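Local coordinates for protein glycoside hydrolase family 43 (Halothermothrix orenii, PDB 4QQS) that hydrolyses glycosidic bonds as a thermostable five-bladed beta-propeller enzyme with alpha-L-arabinofuranosidase activity, probably acting in the breakdown of xylan-type polysaccharides, at residues A[18-23]-A[27-32]; A[39-44]-A[105-110]; A[74-77]-A[82-85]; A[77-82]-A[135-140]; A[98-103]-A[166-171]. All coordinates share one frame; numbering follows the deposited sequence.

Contact 1: A[18-23]-A[27-32]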
# COMPACT_ATOMS: atom_id res chain seq x y z
N PRO A 18 0.06 5.88 0.83
CA PRO A 18 -1.32 6.24 1.17
C PRO A 18 -2.32 5.12 0.94
O PRO A 18 -2.47 4.65 -0.18
CB PRO A 18 -1.60 7.40 0.21
CG PRO A 18 -0.76 7.10 -0.98
CD PRO A 18 0.51 6.55 -0.40
N TYR A 19 -3.03 4.74 1.99
CA TYR A 19 -4.03 3.69 1.91
C TYR A 19 -5.39 4.31 2.19
O TYR A 19 -5.59 4.87 3.25
CB TYR A 19 -3.73 2.59 2.94
CG TYR A 19 -4.75 1.48 2.85
CD1 TYR A 19 -5.97 1.61 3.49
CD2 TYR A 19 -4.52 0.35 2.10
CE1 TYR A 19 -6.92 0.64 3.41
CE2 TYR A 19 -5.48 -0.66 2.03
CZ TYR A 19 -6.68 -0.49 2.69
OH TYR A 19 -7.67 -1.44 2.65
N VAL A 20 -6.34 4.16 1.26
CA VAL A 20 -7.68 4.68 1.45
C VAL A 20 -8.68 3.56 1.57
O VAL A 20 -8.72 2.67 0.72
CB VAL A 20 -8.10 5.64 0.33
CG1 VAL A 20 -9.57 6.03 0.46
CG2 VAL A 20 -7.20 6.86 0.34
N LEU A 21 -9.51 3.65 2.61
CA LEU A 21 -10.68 2.81 2.76
C LEU A 21 -11.93 3.65 2.67
O LEU A 21 -12.06 4.68 3.32
CB LEU A 21 -10.66 2.09 4.11
CG LEU A 21 -11.83 1.12 4.31
CD1 LEU A 21 -11.84 -0.01 3.26
CD2 LEU A 21 -11.79 0.55 5.71
N LYS A 22 -12.86 3.22 1.84
CA LYS A 22 -14.21 3.80 1.79
C LYS A 22 -15.12 3.02 2.72
O LYS A 22 -15.18 1.80 2.64
CB LYS A 22 -14.76 3.76 0.37
CG LYS A 22 -16.06 4.53 0.23
CD LYS A 22 -16.62 4.47 -1.17
CE LYS A 22 -17.89 5.29 -1.26
NZ LYS A 22 -18.51 5.22 -2.61
N HIS A 23 -15.82 3.74 3.61
CA HIS A 23 -16.77 3.11 4.52
C HIS A 23 -17.93 4.07 4.77
O HIS A 23 -17.71 5.20 5.19
CB HIS A 23 -16.12 2.74 5.86
CG HIS A 23 -16.97 1.84 6.69
ND1 HIS A 23 -17.67 2.25 7.80
CD2 HIS A 23 -17.27 0.52 6.53
CE1 HIS A 23 -18.33 1.23 8.31
NE2 HIS A 23 -18.11 0.17 7.55
N TYR A 27 -14.37 8.49 3.20
CA TYR A 27 -13.06 7.95 2.88
C TYR A 27 -12.10 8.25 4.00
O TYR A 27 -12.06 9.36 4.52
CB TYR A 27 -12.54 8.56 1.59
CG TYR A 27 -13.40 8.26 0.39
CD1 TYR A 27 -14.45 9.08 0.04
CD2 TYR A 27 -13.15 7.14 -0.39
CE1 TYR A 27 -15.24 8.80 -1.06
CE2 TYR A 27 -13.92 6.85 -1.50
CZ TYR A 27 -14.98 7.69 -1.83
OH TYR A 27 -15.77 7.45 -2.93
N TYR A 28 -11.29 7.25 4.32
CA TYR A 28 -10.29 7.33 5.38
C TYR A 28 -8.94 6.98 4.79
O TYR A 28 -8.77 5.89 4.24
CB TYR A 28 -10.64 6.38 6.53
CG TYR A 28 -12.00 6.70 7.08
CD1 TYR A 28 -12.16 7.68 8.04
CD2 TYR A 28 -13.14 6.06 6.61
CE1 TYR A 28 -13.40 8.01 8.54
CE2 TYR A 28 -14.40 6.39 7.08
CZ TYR A 28 -14.53 7.36 8.06
OH TYR A 28 -15.79 7.67 8.54
N LEU A 29 -8.02 7.93 4.87
CA LEU A 29 -6.67 7.78 4.39
C LEU A 29 -5.75 7.57 5.57
O LEU A 29 -5.74 8.37 6.50
CB LEU A 29 -6.26 9.04 3.64
CG LEU A 29 -4.76 9.29 3.42
CD1 LEU A 29 -4.29 8.35 2.38
CD2 LEU A 29 -4.47 10.71 3.01
N TYR A 30 -4.96 6.50 5.53
CA TYR A 30 -3.95 6.18 6.52
C TYR A 30 -2.63 6.16 5.78
O TYR A 30 -2.57 5.67 4.66
CB TYR A 30 -4.22 4.81 7.16
CG TYR A 30 -5.63 4.62 7.66
CD1 TYR A 30 -6.64 4.20 6.81
CD2 TYR A 30 -5.96 4.86 8.99
CE1 TYR A 30 -7.93 4.02 7.25
CE2 TYR A 30 -7.26 4.67 9.44
CZ TYR A 30 -8.24 4.25 8.56
OH TYR A 30 -9.54 4.06 8.95
N ALA A 31 -1.55 6.65 6.38
CA ALA A 31 -0.28 6.73 5.68
C ALA A 31 0.88 6.63 6.64
O ALA A 31 0.75 6.94 7.83
CB ALA A 31 -0.18 8.03 4.88
N THR A 32 2.03 6.22 6.12
CA THR A 32 3.30 6.47 6.79
C THR A 32 3.38 7.97 7.06
O THR A 32 3.17 8.78 6.15
CB THR A 32 4.47 6.01 5.92
OG1 THR A 32 4.29 4.63 5.62
CG2 THR A 32 5.79 6.22 6.62
O HOH W 1 -17.84 6.16 7.84
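A beta hairpin of the five-bladed propeller joins strand 16-23 to strand 26-32, and residues 18-23 and 27-32 are its antiparallel arms. Tyr19 pairs with Tyr30 and Leu21 with Tyr28 in hydrogen-bonded fashion; Tyr19 N to Tyr30 O is 2.9 Å and nearly straight at 167°. Val20-Leu29 between them and Lys22-Tyr27 beyond Leu21-Tyr28 are non-hydrogen-bonded pairs, with side chains on the other face of the sheet. There the extended Lys22 chain passes over the Tyr27 ring, its CG 4.0 Å from the ring centroid in a CH-pi contact, while Val20 CG1 comes to the ring's edge, 3.8 Å from CD2. Tyr27 CG lies anti to the carbonyl carbon (chi1 -62°), which brings the ring over toward Val20 and Lys22 of the partner strand. Its hydroxyl bonds to Val261 O, and Lys22 NZ reaches Ser262 O, so both polar ends tie the hairpin to strand 257-261 and the loop after it. With an alanine at Tyr27, the methylenes of Lys22 would probably lose the surface they lie on and Val261 O its phenol partner. On the opposite face, Tyr19 and Tyr30 approach through their CD1 atoms, and Tyr19 OH bonds to Val76 O. Near the turn, one water spans the strands, 2.8 Å from His23 O and 2.6 Å from Tyr28 OH.

Contact 2: A[39-44]-A[105-110]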
# COMPACT_ATOMS: atom_id res chain seq x y z
N PHE A 39 0.31 6.23 13.19
CA PHE A 39 -0.25 6.58 11.89
C PHE A 39 -1.38 7.56 12.01
O PHE A 39 -2.36 7.32 12.72
CB PHE A 39 -0.74 5.32 11.16
CG PHE A 39 0.32 4.27 11.08
CD1 PHE A 39 1.38 4.41 10.19
CD2 PHE A 39 0.30 3.17 11.92
CE1 PHE A 39 2.39 3.49 10.16
CE2 PHE A 39 1.32 2.23 11.89
CZ PHE A 39 2.37 2.39 11.01
N LYS A 40 -1.25 8.65 11.26
CA LYS A 40 -2.31 9.61 11.07
C LYS A 40 -3.39 9.07 10.14
O LYS A 40 -3.15 8.22 9.29
CB LYS A 40 -1.74 10.91 10.49
CG LYS A 40 -0.86 11.67 11.46
CD LYS A 40 -0.20 12.87 10.83
CE LYS A 40 0.45 13.75 11.89
NZ LYS A 40 1.31 14.82 11.32
N VAL A 41 -4.58 9.62 10.33
CA VAL A 41 -5.73 9.38 9.47
C VAL A 41 -6.31 10.72 9.03
O VAL A 41 -6.37 11.67 9.82
CB VAL A 41 -6.79 8.48 10.16
CG1 VAL A 41 -7.30 9.10 11.46
CG2 VAL A 41 -7.93 8.14 9.21
N TRP A 42 -6.70 10.78 7.76
CA TRP A 42 -7.39 11.92 7.18
C TRP A 42 -8.74 11.42 6.65
O TRP A 42 -8.86 10.27 6.22
CB TRP A 42 -6.60 12.53 6.02
CG TRP A 42 -5.25 13.11 6.34
CD1 TRP A 42 -4.95 14.43 6.42
CD2 TRP A 42 -4.02 12.40 6.59
NE1 TRP A 42 -3.62 14.60 6.68
CE2 TRP A 42 -3.02 13.38 6.80
CE3 TRP A 42 -3.66 11.05 6.63
CZ2 TRP A 42 -1.70 13.05 7.06
CZ3 TRP A 42 -2.33 10.74 6.89
CH2 TRP A 42 -1.37 11.73 7.09
N GLU A 43 -9.73 12.30 6.65
CA GLU A 43 -11.06 11.95 6.19
C GLU A 43 -11.48 12.85 5.02
O GLU A 43 -11.12 14.04 4.98
CB GLU A 43 -12.06 12.08 7.33
CG GLU A 43 -13.44 11.55 6.99
CD GLU A 43 -14.45 11.76 8.11
OE1 GLU A 43 -14.10 11.53 9.28
OE2 GLU A 43 -15.59 12.15 7.80
N SER A 44 -12.26 12.29 4.09
CA SER A 44 -12.80 13.04 2.96
C SER A 44 -14.16 12.49 2.57
O SER A 44 -14.40 11.29 2.67
CB SER A 44 -11.86 12.88 1.76
OG SER A 44 -12.39 13.48 0.59
N SER A 105 -14.10 1.87 15.23
CA SER A 105 -14.28 3.08 14.42
C SER A 105 -13.10 3.29 13.47
O SER A 105 -11.97 2.99 13.83
CB SER A 105 -14.35 4.30 15.35
OG SER A 105 -14.09 5.50 14.63
N PRO A 106 -13.36 3.82 12.26
CA PRO A 106 -12.24 4.04 11.34
C PRO A 106 -11.24 5.08 11.83
O PRO A 106 -10.11 5.08 11.39
CB PRO A 106 -12.94 4.52 10.06
CG PRO A 106 -14.24 5.07 10.52
CD PRO A 106 -14.65 4.20 11.66
N LEU A 107 -11.65 5.97 12.73
CA LEU A 107 -10.74 6.99 13.25
C LEU A 107 -9.97 6.54 14.48
O LEU A 107 -9.15 7.29 15.02
CB LEU A 107 -11.50 8.28 13.56
CG LEU A 107 -12.18 8.92 12.35
CD1 LEU A 107 -12.95 10.14 12.80
CD2 LEU A 107 -11.18 9.29 11.25
N GLY A 108 -10.21 5.31 14.93
CA GLY A 108 -9.49 4.77 16.07
C GLY A 108 -10.15 5.09 17.39
O GLY A 108 -11.29 5.56 17.43
N PRO A 109 -9.45 4.85 18.50
CA PRO A 109 -8.08 4.33 18.54
C PRO A 109 -8.01 2.85 18.18
O PRO A 109 -8.83 2.05 18.63
CB PRO A 109 -7.67 4.54 20.00
CG PRO A 109 -8.95 4.48 20.76
CD PRO A 109 -9.98 5.09 19.86
N PHE A 110 -7.03 2.50 17.36
CA PHE A 110 -6.74 1.11 17.08
C PHE A 110 -5.89 0.53 18.21
O PHE A 110 -4.97 1.18 18.72
CB PHE A 110 -6.02 0.97 15.74
CG PHE A 110 -6.94 1.08 14.55
CD1 PHE A 110 -7.41 2.31 14.12
CD2 PHE A 110 -7.36 -0.05 13.87
CE1 PHE A 110 -8.28 2.40 13.04
CE2 PHE A 110 -8.21 0.04 12.79
CZ PHE A 110 -8.67 1.26 12.39
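Glu43 OE1 is held by a salt bridge to Lys53 NZ on the next strand and also touches Leu107 CD1 at 4.0 Å; the second carboxylate oxygen, OE2, pairs with Arg26. An extended chain (chi1 -172°) takes the glutamate there. Leu107 crosses it at about a right angle, and its other methyl, CD2, sits against Val41, 3.9 Å from CG1 and 4.0 Å from CG2. Both branches of the valine therefore meet a single leucine methyl, while the leucine divides its two tips between an aliphatic neighbour and a carboxylate. The loop offering Leu107 is a type I beta turn from Ser105 to Gly108, closed by Gly108 N to Ser105 O at 3.1 Å. An ST turn is built into it: Ser105 OG accepts from Leu107 N, also at 3.1 Å. Pro106 O, whose nearest valine atom is CG2, bonds to Tyr30 OH and so fastens the turn to the same sheet from strand 26-32. The interface holds only van der Waals contacts, methyl on methyl and methyl on oxygen; the turn's own bonds set its shape, the Tyr30 bond probably helps to place it, and the two bases beside Glu43 probably keep it ionised.

Contact 3: A[74-77]-A[82-85]. With NA (sodium ion), chain D.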
# COMPACT_ATOMS: atom_id res chain seq x y z
N PRO A 74 0.49 1.58 6.92
CA PRO A 74 -0.71 1.02 7.52
C PRO A 74 -1.77 0.72 6.47
O PRO A 74 -1.91 1.48 5.50
CB PRO A 74 -1.19 2.16 8.43
CG PRO A 74 -0.80 3.39 7.68
CD PRO A 74 0.54 3.04 7.05
N GLU A 75 -2.54 -0.34 6.68
CA GLU A 75 -3.68 -0.62 5.82
C GLU A 75 -4.82 -1.07 6.70
O GLU A 75 -4.60 -1.76 7.69
CB GLU A 75 -3.38 -1.71 4.82
CG GLU A 75 -2.29 -1.37 3.85
CD GLU A 75 -2.40 -2.22 2.56
OE1 GLU A 75 -3.36 -2.99 2.41
OE2 GLU A 75 -1.52 -2.13 1.70
N VAL A 76 -6.04 -0.66 6.34
CA VAL A 76 -7.22 -0.92 7.14
C VAL A 76 -8.34 -1.54 6.31
O VAL A 76 -8.71 -1.00 5.27
CB VAL A 76 -7.71 0.40 7.77
CG1 VAL A 76 -8.96 0.17 8.60
CG2 VAL A 76 -6.62 1.02 8.64
N ILE A 77 -8.86 -2.67 6.78
CA ILE A 77 -10.01 -3.32 6.17
C ILE A 77 -11.19 -3.34 7.14
O ILE A 77 -11.01 -3.25 8.35
CB ILE A 77 -9.71 -4.78 5.71
CG1 ILE A 77 -9.37 -5.69 6.89
CG2 ILE A 77 -8.58 -4.76 4.69
CD1 ILE A 77 -9.23 -7.16 6.51
N LYS A 82 -15.84 -5.03 12.00
CA LYS A 82 -14.95 -4.07 12.64
C LYS A 82 -13.79 -3.75 11.72
O LYS A 82 -13.70 -4.28 10.62
CB LYS A 82 -14.48 -4.53 14.02
CG LYS A 82 -13.49 -5.65 14.06
CD LYS A 82 -13.16 -5.92 15.53
CE LYS A 82 -12.03 -6.90 15.72
NZ LYS A 82 -11.67 -7.05 17.16
N PHE A 83 -12.93 -2.84 12.18
CA PHE A 83 -11.79 -2.41 11.39
C PHE A 83 -10.52 -3.07 11.88
O PHE A 83 -10.25 -3.10 13.07
CB PHE A 83 -11.66 -0.88 11.43
CG PHE A 83 -12.87 -0.18 10.92
CD1 PHE A 83 -13.94 0.08 11.76
CD2 PHE A 83 -12.99 0.15 9.59
CE1 PHE A 83 -15.09 0.68 11.28
CE2 PHE A 83 -14.13 0.77 9.11
CZ PHE A 83 -15.17 1.03 9.96
N TYR A 84 -9.76 -3.63 10.94
CA TYR A 84 -8.47 -4.23 11.23
C TYR A 84 -7.39 -3.47 10.50
O TYR A 84 -7.50 -3.22 9.30
CB TYR A 84 -8.42 -5.69 10.79
CG TYR A 84 -9.24 -6.63 11.62
CD1 TYR A 84 -10.58 -6.83 11.36
CD2 TYR A 84 -8.68 -7.34 12.67
CE1 TYR A 84 -11.34 -7.70 12.10
CE2 TYR A 84 -9.43 -8.22 13.43
CZ TYR A 84 -10.77 -8.39 13.13
OH TYR A 84 -11.55 -9.26 13.86
N MET A 85 -6.34 -3.11 11.23
CA MET A 85 -5.18 -2.42 10.68
C MET A 85 -3.96 -3.33 10.75
O MET A 85 -3.64 -3.86 11.80
CB MET A 85 -4.88 -1.15 11.47
CG MET A 85 -3.68 -0.37 10.91
SD MET A 85 -3.23 1.09 11.87
CE MET A 85 -4.58 2.20 11.50
NA NA D . 0.18 -1.08 1.09
O HOH W 2 0.28 -0.65 -1.47
O HOH W 3 -0.93 0.72 1.51
O HOH W 4 1.29 -3.15 0.71
O HOH W 5 1.03 -1.59 3.11
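Val76 meets Met85 in a non-hydrogen-bonded antiparallel pair, and its branches part at CB, which lies 3.9 Å from Tyr84 O. CG1, anti to the backbone N (chi1 179°), turns to Phe83, 4.0 Å from its CB and at the edge of its ring. CG2 goes the other way and meets the terminal methyl of Met85, CE, at 3.7 Å; the methionine is bent at chi3, while its SD faces Pro74 CB. An alanine at Val76 would probably open a gap beside Met85 CE and take the CG1 contact from the Phe83 ring edge. One residue on, Ile77 and Tyr84 exchange two backbone bonds of 2.9 Å. One residue back, Glu75 turns away from residues 82-85 at its CB and reaches the sodium ion with OE2, at 2.1 Å; four waters and His256 complete the shell, and OE1 is hydrogen-bonded to His128 ND1. This is an inner blade hairpin, strands 72-79 and 82-90, bringing a metal ligand to the centre of the propeller.

Contact 4: A[77-82]-A[135-140]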
# COMPACT_ATOMS: atom_id res chain seq x y z
N ILE A 77 -8.86 -2.67 6.78
CA ILE A 77 -10.01 -3.32 6.17
C ILE A 77 -11.19 -3.34 7.14
O ILE A 77 -11.01 -3.25 8.35
CB ILE A 77 -9.71 -4.78 5.71
CG1 ILE A 77 -9.37 -5.69 6.89
CG2 ILE A 77 -8.58 -4.76 4.69
CD1 ILE A 77 -9.23 -7.16 6.51
N PHE A 78 -12.39 -3.43 6.58
CA PHE A 78 -13.60 -3.66 7.36
C PHE A 78 -13.99 -5.12 7.19
O PHE A 78 -14.33 -5.54 6.08
CB PHE A 78 -14.71 -2.73 6.89
CG PHE A 78 -15.96 -2.84 7.70
CD1 PHE A 78 -16.01 -2.34 8.99
CD2 PHE A 78 -17.10 -3.42 7.17
CE1 PHE A 78 -17.17 -2.44 9.72
CE2 PHE A 78 -18.25 -3.52 7.91
CZ PHE A 78 -18.28 -3.02 9.19
N TYR A 79 -13.89 -5.89 8.27
CA TYR A 79 -13.98 -7.36 8.22
C TYR A 79 -14.60 -7.80 9.52
O TYR A 79 -14.21 -7.32 10.56
CB TYR A 79 -12.57 -7.97 8.09
CG TYR A 79 -12.46 -9.49 8.07
CD1 TYR A 79 -12.78 -10.21 6.92
CD2 TYR A 79 -11.99 -10.19 9.17
CE1 TYR A 79 -12.65 -11.59 6.88
CE2 TYR A 79 -11.87 -11.58 9.14
CZ TYR A 79 -12.20 -12.27 7.99
OH TYR A 79 -12.06 -13.64 7.92
N ASN A 80 -15.59 -8.70 9.44
CA ASN A 80 -16.31 -9.16 10.61
C ASN A 80 -16.81 -7.98 11.45
O ASN A 80 -16.69 -7.96 12.68
CB ASN A 80 -15.44 -10.11 11.43
CG ASN A 80 -15.27 -11.48 10.77
OD1 ASN A 80 -15.98 -11.84 9.83
ND2 ASN A 80 -14.32 -12.25 11.28
N ASN A 81 -17.37 -7.01 10.76
CA ASN A 81 -18.05 -5.88 11.38
C ASN A 81 -17.15 -5.03 12.27
O ASN A 81 -17.63 -4.38 13.18
CB ASN A 81 -19.29 -6.35 12.16
CG ASN A 81 -20.35 -5.28 12.23
OD1 ASN A 81 -20.49 -4.46 11.31
ND2 ASN A 81 -21.11 -5.28 13.32
N LYS A 82 -15.84 -5.03 12.00
CA LYS A 82 -14.95 -4.07 12.64
C LYS A 82 -13.79 -3.75 11.72
O LYS A 82 -13.70 -4.28 10.62
CB LYS A 82 -14.48 -4.53 14.02
CG LYS A 82 -13.49 -5.65 14.06
CD LYS A 82 -13.16 -5.92 15.53
CE LYS A 82 -12.03 -6.90 15.72
NZ LYS A 82 -11.67 -7.05 17.16
N GLY A 135 -14.87 -14.94 0.75
CA GLY A 135 -14.60 -14.62 2.14
C GLY A 135 -13.25 -15.09 2.68
O GLY A 135 -12.94 -14.83 3.85
N THR A 136 -12.46 -15.77 1.86
CA THR A 136 -11.16 -16.25 2.31
C THR A 136 -10.16 -15.08 2.37
O THR A 136 -10.01 -14.35 1.39
CB THR A 136 -10.60 -17.33 1.37
OG1 THR A 136 -11.54 -18.40 1.23
CG2 THR A 136 -9.28 -17.89 1.90
N PRO A 137 -9.46 -14.92 3.50
CA PRO A 137 -8.43 -13.89 3.61
C PRO A 137 -7.07 -14.37 3.14
O PRO A 137 -6.67 -15.52 3.38
CB PRO A 137 -8.39 -13.60 5.11
CG PRO A 137 -8.88 -14.85 5.77
CD PRO A 137 -9.70 -15.60 4.79
N TYR A 138 -6.35 -13.47 2.48
CA TYR A 138 -4.98 -13.69 2.08
C TYR A 138 -4.15 -12.48 2.47
O TYR A 138 -4.61 -11.36 2.32
CB TYR A 138 -4.88 -13.87 0.56
CG TYR A 138 -5.66 -15.04 0.04
CD1 TYR A 138 -7.00 -14.91 -0.29
CD2 TYR A 138 -5.08 -16.29 -0.10
CE1 TYR A 138 -7.74 -15.97 -0.76
CE2 TYR A 138 -5.81 -17.38 -0.57
CZ TYR A 138 -7.14 -17.21 -0.89
OH TYR A 138 -7.89 -18.26 -1.37
N ILE A 139 -2.95 -12.71 2.98
CA ILE A 139 -2.03 -11.63 3.28
C ILE A 139 -0.87 -11.66 2.30
O ILE A 139 -0.24 -12.69 2.09
CB ILE A 139 -1.56 -11.67 4.76
CG1 ILE A 139 -0.76 -10.41 5.09
CG2 ILE A 139 -0.77 -12.94 5.08
CD1 ILE A 139 -0.45 -10.25 6.58
N TYR A 140 -0.64 -10.50 1.69
CA TYR A 140 0.51 -10.26 0.81
C TYR A 140 1.45 -9.39 1.62
O TYR A 140 1.02 -8.46 2.26
CB TYR A 140 0.04 -9.53 -0.47
CG TYR A 140 -0.89 -10.37 -1.29
CD1 TYR A 140 -2.24 -10.42 -1.02
CD2 TYR A 140 -0.41 -11.14 -2.33
CE1 TYR A 140 -3.09 -11.25 -1.74
CE2 TYR A 140 -1.25 -11.96 -3.07
CZ TYR A 140 -2.59 -12.02 -2.77
OH TYR A 140 -3.46 -12.84 -3.43
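Residues 79-82 form a type I' beta turn, with Tyr79 N to Lys82 O at 2.9 Å and Lys82 N to Tyr79 O at 3.2 Å, whereas the backbone of 135-140 stays well away, Tyr79 and Gly135 being 9.5 Å apart at their CA atoms. Tyr79 alone spans that distance. Its CG stands opposite the backbone N (chi1 178°), which sends the ring out from the turn, and the hydroxyl end arrives beside Pro137, OH to CG 4.0 Å. Gly135 O is near the plane of the ring at its edge, but at 4.3 Å from OH it is not a bonded partner; the hydroxyl bonds instead to Gln165 O. Asn80 covers part of one face of the ring, its CG 3.7 Å above the plane and displaced toward the rim. Gly135 itself has a positive phi, 90°, a backbone conformation in which a CB would jam against the preceding carbonyl. The contact thus brings the hairpin turn between strands 72-79 and 82-90 up to the start of strand 137-143, where Ile131 of strand 124-131 and Leu167 of the loop after strand 153-162 touch both Tyr79 and Pro137, filling the seam between the two sheets.

Contact 5: A[98-103]-A[166-171]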
# COMPACT_ATOMS: atom_id res chain seq x y z
N ILE A 98 5.48 -7.20 11.05
CA ILE A 98 4.09 -6.85 10.84
C ILE A 98 3.31 -7.07 12.14
O ILE A 98 3.59 -8.01 12.89
CB ILE A 98 3.56 -7.68 9.67
CG1 ILE A 98 4.20 -7.14 8.38
CG2 ILE A 98 2.03 -7.66 9.58
CD1 ILE A 98 4.20 -8.14 7.25
N ALA A 99 2.36 -6.17 12.39
CA ALA A 99 1.45 -6.23 13.52
C ALA A 99 0.02 -6.05 13.04
O ALA A 99 -0.23 -5.48 11.97
CB ALA A 99 1.79 -5.13 14.52
N LEU A 100 -0.91 -6.54 13.85
CA LEU A 100 -2.34 -6.47 13.61
C LEU A 100 -3.04 -5.79 14.79
O LEU A 100 -2.83 -6.17 15.94
CB LEU A 100 -2.91 -7.88 13.44
CG LEU A 100 -4.39 -7.99 13.08
CD1 LEU A 100 -4.64 -7.48 11.67
CD2 LEU A 100 -4.88 -9.43 13.22
N ALA A 101 -3.89 -4.81 14.47
CA ALA A 101 -4.65 -4.04 15.45
C ALA A 101 -6.10 -3.95 14.98
O ALA A 101 -6.40 -4.21 13.81
CB ALA A 101 -4.06 -2.66 15.61
N SER A 102 -7.00 -3.54 15.88
CA SER A 102 -8.39 -3.37 15.50
C SER A 102 -9.05 -2.18 16.20
O SER A 102 -8.55 -1.68 17.20
CB SER A 102 -9.18 -4.65 15.77
OG SER A 102 -9.35 -4.85 17.16
N SER A 103 -10.18 -1.75 15.65
CA SER A 103 -10.96 -0.66 16.21
C SER A 103 -12.40 -0.82 15.79
O SER A 103 -12.70 -1.38 14.74
CB SER A 103 -10.44 0.69 15.70
OG SER A 103 -11.16 1.76 16.27
N ASP A 166 -9.73 -15.90 11.57
CA ASP A 166 -9.57 -14.86 12.59
C ASP A 166 -8.39 -13.92 12.34
O ASP A 166 -8.14 -13.01 13.14
CB ASP A 166 -9.51 -15.46 14.01
CG ASP A 166 -8.36 -16.44 14.23
OD1 ASP A 166 -7.42 -16.49 13.41
OD2 ASP A 166 -8.40 -17.14 15.28
N LEU A 167 -7.71 -14.11 11.22
CA LEU A 167 -6.55 -13.31 10.81
C LEU A 167 -5.31 -13.46 11.71
O LEU A 167 -4.37 -12.70 11.55
CB LEU A 167 -6.91 -11.83 10.67
CG LEU A 167 -8.16 -11.48 9.87
CD1 LEU A 167 -8.33 -9.97 9.79
CD2 LEU A 167 -8.15 -12.11 8.47
N LEU A 168 -5.31 -14.44 12.62
CA LEU A 168 -4.20 -14.59 13.56
C LEU A 168 -3.10 -15.58 13.14
O LEU A 168 -2.02 -15.58 13.74
CB LEU A 168 -4.72 -14.99 14.94
CG LEU A 168 -5.78 -14.07 15.54
CD1 LEU A 168 -6.25 -14.63 16.87
CD2 LEU A 168 -5.27 -12.65 15.71
N GLU A 169 -3.38 -16.41 12.13
CA GLU A 169 -2.41 -17.39 11.66
C GLU A 169 -2.24 -17.24 10.17
O GLU A 169 -3.21 -17.00 9.46
CB GLU A 169 -2.90 -18.81 11.95
CG GLU A 169 -1.87 -19.91 11.57
CD GLU A 169 -2.47 -21.26 11.17
OE1 GLU A 169 -3.71 -21.41 11.11
OE2 GLU A 169 -1.68 -22.18 10.89
N LEU A 170 -1.00 -17.41 9.73
CA LEU A 170 -0.69 -17.48 8.31
C LEU A 170 -0.55 -18.97 7.98
O LEU A 170 0.31 -19.66 8.55
CB LEU A 170 0.58 -16.71 8.01
CG LEU A 170 0.46 -15.18 7.95
CD1 LEU A 170 0.11 -14.54 9.28
CD2 LEU A 170 1.72 -14.58 7.41
N LYS A 171 -1.41 -19.47 7.11
CA LYS A 171 -1.49 -20.91 6.85
C LYS A 171 -0.34 -21.40 5.99
O LYS A 171 0.07 -20.73 5.05
CB LYS A 171 -2.81 -21.25 6.15
CG LYS A 171 -4.07 -21.04 6.99
CD LYS A 171 -5.34 -21.32 6.18
CE LYS A 171 -6.30 -22.25 6.88
NZ LYS A 171 -7.39 -22.69 5.98
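Leu100, on strand 96-103 of one propeller sheet, meets the loop 166-171 that leaves strand 153-162 of the next, so the contact closes part of the seam between two sheets. The apolar part runs through one methyl. Leu100 CD2 lies 4.0 Å from Leu167 CB and 4.1 Å from Leu168 CD2, a single leucine tip set against two successive residues of the loop. A chi1 of -176° extends the side chain toward them, and it crosses Leu167 at about a right angle. Leu167 carries on past this point to Tyr84 and Pro137, and Ile113 packs beside Leu100, so the methyl belongs to a wider hydrophobic layer.

The polar part lies within the loop. Asp166 begins an Asx turn in which its OD1 accepts from Leu168 N at 3.0 Å, the N-H...O angle being 160°; the donor comes from above the carboxylate plane, 43° out of it. Ser164 OG also bonds to OD1, and Leu168 O is taken by Lys114 NZ, fixing the leucine's backbone at both ends. Leu167 has a positive phi of 66°, part of the tight bend that presents both leucines to the strand. Its carbonyl pays for the burial: Leu167 O has no polar partner in the model, and its neighbour across the contact is Leu100 CD2, at 3.7 Å.

Contacts 1, 3, 4 and 5 are buried and contact 2 partly so; 1 and 3 are hairpins of successive sheets, rich in backbone bonds, while 2, 4 and 5 bury less area, rest mainly on side chains and sit farther out. Contact 1 shares its sheet with strand 39-44 of contact 2, and contact 3 lies within the chain loop that contact 2 closes. Contacts 3 and 4 have Ile77 and Lys82 in common, and Met85 N to Ala101 O joins contact 3 to the strand of contact 5. Contacts 4 and 5 meet through Leu167 along one seam between sheets. Contact 3 carries the metal ligand; contacts 2, 4 and 5 lie away from the metal and the predicted catalytic residues.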